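Local coordinates for protein acetone carboxylase alpha subunit (Xanthobacter autotrophicus Py2, PDB 5M45) that forms the alpha subunit of a multi-subunit carboxylase and carries a hydantoinase B/oxoprolinase family region, at residues Leu90-Tyr95 and His242-Leu247. Sequence-based numbering, arbitrary orientation.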
loop_
_atom_site.group_PDB
_atom_site.type_symbol
_atom_site.label_atom_id
_atom_site.label_comp_id
_atom_site.label_asym_id
_atom_site.label_seq_id
_atom_site.Cartn_x
_atom_site.Cartn_y
_atom_site.Cartn_z
ATOM N N LEU A 90 -8.948 9.197 20.458
ATOM C CA LEU A 90 -8.518 7.825 20.747
ATOM C C LEU A 90 -9.579 7.157 21.620
ATOM O O LEU A 90 -10.450 7.837 22.167
ATOM C CB LEU A 90 -7.116 7.759 21.409
ATOM C CG LEU A 90 -6.954 8.081 22.895
ATOM C CD1 LEU A 90 -5.579 7.644 23.401
ATOM C CD2 LEU A 90 -7.207 9.552 23.200
ATOM N N CYS A 91 -9.500 5.836 21.724
ATOM C CA CYS A 91 -10.498 5.034 22.496
ATOM C C CYS A 91 -9.882 3.689 22.881
ATOM O O CYS A 91 -9.148 3.099 22.081
ATOM C CB CYS A 91 -11.745 4.832 21.655
ATOM S SG CYS A 91 -13.085 3.846 22.358
ATOM N N PHE A 92 -10.186 3.213 24.093
ATOM C CA PHE A 92 -9.826 1.863 24.553
ATOM C C PHE A 92 -11.063 1.099 25.033
ATOM O O PHE A 92 -11.919 1.664 25.749
ATOM C CB PHE A 92 -8.797 1.914 25.686
ATOM C CG PHE A 92 -7.450 2.439 25.243
ATOM C CD1 PHE A 92 -6.539 1.604 24.591
ATOM C CD2 PHE A 92 -7.106 3.769 25.431
ATOM C CE1 PHE A 92 -5.314 2.088 24.157
ATOM C CE2 PHE A 92 -5.869 4.253 25.016
ATOM C CZ PHE A 92 -4.978 3.420 24.373
ATOM N N THR A 93 -11.157 -0.156 24.622
ATOM C CA THR A 93 -12.341 -0.952 24.806
ATOM C C THR A 93 -11.977 -2.396 25.284
ATOM O O THR A 93 -11.000 -3.020 24.786
ATOM C CB THR A 93 -13.179 -0.969 23.513
ATOM O OG1 THR A 93 -13.460 0.384 23.085
ATOM C CG2 THR A 93 -14.501 -1.722 23.742
ATOM N N LEU A 94 -12.768 -2.911 26.242
ATOM C CA LEU A 94 -12.575 -4.265 26.804
ATOM C C LEU A 94 -13.632 -5.222 26.212
ATOM O O LEU A 94 -14.823 -4.882 26.218
ATOM C CB LEU A 94 -12.652 -4.222 28.333
ATOM C CG LEU A 94 -12.587 -5.553 29.105
ATOM C CD1 LEU A 94 -11.289 -6.318 28.842
ATOM C CD2 LEU A 94 -12.760 -5.263 30.590
ATOM N N TYR A 95 -13.196 -6.366 25.670
ATOM C CA TYR A 95 -14.077 -7.355 25.021
ATOM C C TYR A 95 -14.071 -8.715 25.740
ATOM O O TYR A 95 -13.062 -9.108 26.344
ATOM C CB TYR A 95 -13.656 -7.585 23.538
ATOM C CG TYR A 95 -13.726 -6.332 22.696
ATOM C CD1 TYR A 95 -12.648 -5.450 22.642
ATOM C CD2 TYR A 95 -14.866 -6.024 21.946
ATOM C CE1 TYR A 95 -12.705 -4.283 21.870
ATOM C CE2 TYR A 95 -14.924 -4.855 21.194
ATOM C CZ TYR A 95 -13.818 -3.994 21.156
ATOM O OH TYR A 95 -13.864 -2.797 20.447
ATOM N N HIS A 242 -1.865 -2.610 27.244
ATOM C CA HIS A 242 -1.141 -3.319 28.317
ATOM C C HIS A 242 -1.532 -2.871 29.729
ATOM O O HIS A 242 -1.570 -3.709 30.632
ATOM C CB HIS A 242 0.395 -3.298 28.086
ATOM C CG HIS A 242 0.837 -4.225 26.991
ATOM N ND1 HIS A 242 2.144 -4.294 26.550
ATOM C CD2 HIS A 242 0.139 -5.109 26.242
ATOM C CE1 HIS A 242 2.237 -5.212 25.601
ATOM N NE2 HIS A 242 1.029 -5.713 25.393
ATOM N N MET A 243 -1.868 -1.587 29.901
ATOM C CA MET A 243 -2.443 -1.083 31.173
ATOM C C MET A 243 -3.749 -1.824 31.511
ATOM O O MET A 243 -3.950 -2.261 32.652
ATOM C CB MET A 243 -2.704 0.447 31.118
ATOM C CG MET A 243 -1.438 1.301 31.101
ATOM S SD MET A 243 -1.756 3.028 30.721
ATOM C CE MET A 243 -2.574 3.508 32.228
ATOM N N ILE A 244 -4.611 -1.995 30.515
ATOM C CA ILE A 244 -5.906 -2.679 30.727
ATOM C C ILE A 244 -5.708 -4.182 30.970
ATOM O O ILE A 244 -6.347 -4.737 31.864
ATOM C CB ILE A 244 -6.901 -2.370 29.583
ATOM C CG1 ILE A 244 -7.351 -0.895 29.649
ATOM C CG2 ILE A 244 -8.127 -3.290 29.633
ATOM C CD1 ILE A 244 -7.792 -0.351 28.287
ATOM N N ARG A 245 -4.851 -4.840 30.179
ATOM C CA ARG A 245 -4.526 -6.273 30.412
ATOM C C ARG A 245 -4.069 -6.514 31.863
ATOM O O ARG A 245 -4.534 -7.433 32.536
ATOM C CB ARG A 245 -3.470 -6.787 29.433
ATOM C CG ARG A 245 -3.185 -8.304 29.559
ATOM C CD ARG A 245 -2.060 -8.766 28.627
ATOM N NE ARG A 245 -0.808 -8.090 28.960
ATOM C CZ ARG A 245 0.302 -8.123 28.223
ATOM N NH1 ARG A 245 0.372 -8.806 27.081
ATOM N NH2 ARG A 245 1.379 -7.466 28.647
ATOM N N LYS A 246 -3.177 -5.666 32.337
ATOM C CA LYS A 246 -2.677 -5.784 33.707
ATOM C C LYS A 246 -3.789 -5.614 34.743
ATOM O O LYS A 246 -3.877 -6.371 35.713
ATOM C CB LYS A 246 -1.582 -4.773 33.928
ATOM C CG LYS A 246 -0.882 -4.883 35.273
ATOM C CD LYS A 246 0.249 -3.860 35.275
ATOM C CE LYS A 246 0.444 -3.171 36.620
ATOM N NZ LYS A 246 1.731 -3.612 37.223
ATOM N N LEU A 247 -4.638 -4.612 34.542
ATOM C CA LEU A 247 -5.780 -4.399 35.448
ATOM C C LEU A 247 -6.750 -5.614 35.472
ATOM O O LEU A 247 -7.187 -6.046 36.559
ATOM C CB LEU A 247 -6.515 -3.109 35.111
ATOM C CG LEU A 247 -7.818 -2.947 35.915
ATOM C CD1 LEU A 247 -7.495 -2.586 37.354
ATOM C CD2 LEU A 247 -8.739 -1.953 35.309
#
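Ile244 reaches from helix 227-255 onto strand 90-95 and makes apolar contact with Phe92 and Leu94, the two strand residues that meet it. The closer approach belongs to its delta methyl: Ile244 CD1 lies 3.6 Å from Phe92 CB and 4.1 Å from Phe92 CG, so it rests at the root of the aromatic side chain. The methyl meets the ring obliquely, and the two side chains slant across one another. In Ile244, CG1 stands anti to the carbonyl carbon (chi1 -69°) and CD1 extends from it in a nearly anti conformation (chi2 154°), which carries the methyl out from the helix to the strand. The other branch makes a looser contact, with Ile244 CG2 4.4 Å from Leu94 CD1. One isoleucine thus touches two strand residues, its longer arm on Phe92 and its shorter one on Leu94.

No hydrogen bond joins the two segments, and all three touching side chains are buried. Ile244 also packs on Val68 and Ala71 of helix 54-75, so this second helix shares in the apolar layer. The strand's polar backbone is engaged within its sheet: Cys91 and Thr93 bond to Val173 and Gly171 on one neighbouring strand, while Leu94 bonds to Leu102 and Leu103 of strand 101-104.

Thr93, whose CB points away from helix 227-255, packs on helix 111-124. Strand 90-95 therefore lies between helices, in a helix-on-sheet packing where helices 54-75 and 227-255 pack together over this strand on one face of an antiparallel sheet, with helix 111-124 on the other, within the hydantoinase B/oxoprolinase family region.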